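Local coordinates for protein meso-diaminopimelate dehydrogenase (Clostridium tetani, PDB 3WGY) that catalyses, in its native form, the NADP-dependent oxidative deamination of meso-2,6-diaminopimelate and, in this engineered variant, binds the 2-keto acid 4-methyl-2-oxovalerate, at residues T89-D94 with S117-G122. The protein carries 6 engineered substitutions. Sequence-based numbering, arbitrary orientation.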
loop_
_atom_site.group_PDB
_atom_site.type_symbol
_atom_site.label_atom_id
_atom_site.label_comp_id
_atom_site.label_asym_id
_atom_site.label_seq_id
_atom_site.Cartn_x
_atom_site.Cartn_y
_atom_site.Cartn_z
ATOM N N THR B 89 0.468 -11.960 21.146
ATOM C CA THR B 89 0.150 -10.550 21.306
ATOM C C THR B 89 0.261 -9.683 20.068
ATOM O O THR B 89 0.907 -10.048 19.089
ATOM C CB THR B 89 1.037 -9.922 22.369
ATOM O OG1 THR B 89 2.401 -9.964 21.927
ATOM C CG2 THR B 89 0.898 -10.677 23.682
ATOM N N VAL B 90 -0.388 -8.527 20.144
ATOM C CA VAL B 90 -0.382 -7.528 19.090
ATOM C C VAL B 90 -0.212 -6.186 19.792
ATOM O O VAL B 90 -0.984 -5.855 20.692
ATOM C CB VAL B 90 -1.719 -7.514 18.300
ATOM C CG1 VAL B 90 -1.801 -6.256 17.439
ATOM C CG2 VAL B 90 -1.823 -8.750 17.416
ATOM N N ASP B 91 0.806 -5.424 19.405
ATOM C CA ASP B 91 1.017 -4.113 20.010
ATOM C C ASP B 91 1.373 -3.065 18.961
ATOM O O ASP B 91 1.659 -3.389 17.803
ATOM C CB ASP B 91 2.108 -4.162 21.089
ATOM C CG ASP B 91 3.503 -4.346 20.519
ATOM O OD1 ASP B 91 3.873 -3.604 19.582
ATOM O OD2 ASP B 91 4.241 -5.224 21.022
ATOM N N SER B 92 1.365 -1.803 19.374
ATOM C CA SER B 92 1.669 -0.706 18.466
ATOM C C SER B 92 2.876 0.092 18.942
ATOM O O SER B 92 2.944 1.305 18.740
ATOM C CB SER B 92 0.454 0.209 18.362
ATOM O OG SER B 92 0.049 0.616 19.660
ATOM N N PHE B 93 3.814 -0.596 19.588
ATOM C CA PHE B 93 5.037 0.023 20.099
ATOM C C PHE B 93 5.510 1.011 19.034
ATOM O O PHE B 93 5.867 0.606 17.931
ATOM C CB PHE B 93 6.073 -1.080 20.345
ATOM C CG PHE B 93 7.299 -0.623 21.080
ATOM C CD1 PHE B 93 8.369 -0.051 20.393
ATOM C CD2 PHE B 93 7.393 -0.776 22.459
ATOM C CE1 PHE B 93 9.517 0.357 21.073
ATOM C CE2 PHE B 93 8.540 -0.369 23.147
ATOM C CZ PHE B 93 9.601 0.195 22.451
ATOM N N ASP B 94 5.508 2.305 19.351
ATOM C CA ASP B 94 5.894 3.302 18.348
ATOM C C ASP B 94 7.234 4.016 18.495
ATOM O O ASP B 94 7.473 5.014 17.806
ATOM C CB ASP B 94 4.803 4.370 18.214
ATOM C CG ASP B 94 4.597 5.160 19.497
ATOM O OD1 ASP B 94 5.584 5.359 20.236
ATOM O OD2 ASP B 94 3.450 5.591 19.756
ATOM N N SER B 117 4.149 -12.952 18.589
ATOM C CA SER B 117 3.885 -11.568 18.967
ATOM C C SER B 117 4.127 -10.593 17.828
ATOM O O SER B 117 5.207 -10.564 17.246
ATOM C CB SER B 117 4.764 -11.155 20.150
ATOM O OG SER B 117 4.406 -11.858 21.322
ATOM N N LEU B 118 3.116 -9.796 17.516
ATOM C CA LEU B 118 3.242 -8.793 16.467
ATOM C C LEU B 118 3.564 -7.457 17.130
ATOM O O LEU B 118 2.798 -6.962 17.950
ATOM C CB LEU B 118 1.936 -8.672 15.677
ATOM C CG LEU B 118 1.874 -7.456 14.749
ATOM C CD1 LEU B 118 3.026 -7.526 13.752
ATOM C CD2 LEU B 118 0.522 -7.421 14.026
ATOM N N ILE B 119 4.707 -6.882 16.787
ATOM C CA ILE B 119 5.090 -5.601 17.363
ATOM C C ILE B 119 5.051 -4.475 16.333
ATOM O O ILE B 119 5.146 -4.711 15.128
ATOM C CB ILE B 119 6.519 -5.635 17.937
ATOM C CG1 ILE B 119 7.531 -5.626 16.793
ATOM C CG2 ILE B 119 6.717 -6.895 18.790
ATOM C CD1 ILE B 119 8.925 -5.245 17.216
ATOM N N SER B 120 4.890 -3.254 16.834
ATOM C CA SER B 120 4.891 -2.049 16.024
ATOM C C SER B 120 3.927 -1.943 14.843
ATOM O O SER B 120 4.332 -1.565 13.738
ATOM C CB SER B 120 6.316 -1.784 15.532
ATOM O OG SER B 120 7.226 -1.682 16.620
ATOM N N THR B 121 2.659 -2.267 15.058
ATOM C CA THR B 121 1.684 -2.125 13.984
ATOM C C THR B 121 0.880 -0.846 14.264
ATOM O O THR B 121 0.984 -0.269 15.349
ATOM C CB THR B 121 0.755 -3.364 13.873
ATOM O OG1 THR B 121 -0.044 -3.253 12.686
ATOM C CG2 THR B 121 -0.142 -3.480 15.076
ATOM N N GLY B 122 0.097 -0.406 13.284
ATOM C CA GLY B 122 -0.683 0.817 13.412
ATOM C C GLY B 122 -0.474 1.557 12.100
ATOM O O GLY B 122 -0.214 0.895 11.086
HETATM O O HOH W 1 3.026 -7.498 20.819
HETATM O O HOH W 2 1.703 2.271 15.985
#
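Backbone hydrogen bonds first join T89 to L118 and D91 to L118, in the ladder of two parallel strands: L118 N gives to T89 O at 2.7 Å, and L118 O accepts a hydrogen bond from D91 N. Farther along, the backbones stay tied, T121 N meeting D91 O at 3.1 Å.

Polar side chains add further bonds. D91 (chi1 71°) sets its carboxylate beside the backbone of I119 and S120, with OD1 3.2 Å from I119 CA. There OD1 grips two amides from opposite faces of its plane: S120 N at 3.0 Å, nearly in line with the C-O bond, and F93 N, which closes an Asx turn. A short acid suits this place, as it can bind its own segment and 117-122 at once. OD2 accepts from H102 and from a water that also bridges T89 OG1 and L118 O. Beyond it, S120 OG donates to F93 O at 3.0 Å.

The two segments lie on strands 88-90 and 116-118 of a beta-alpha-beta unit, with helix 99-113 as the crossover, in the parallel sheet of the Rossmann-type dinucleotide-binding domain. T89 and S117 project on the helix 99-113 side, T89 OG1 and S117 OG 2.8 Å apart; small hydroxylated residues fit beneath that helix, and S117 also bonds S110.

Apolar contacts occupy the other face. V90 CG2 lies beside L118 CB at 4.1 Å, while V90 CG1 reaches T121 CG2; V90 and L118 supply branched apolar groups and T121 its CG2 methyl to this layer, where L118 and T121 pack on helix 276-296.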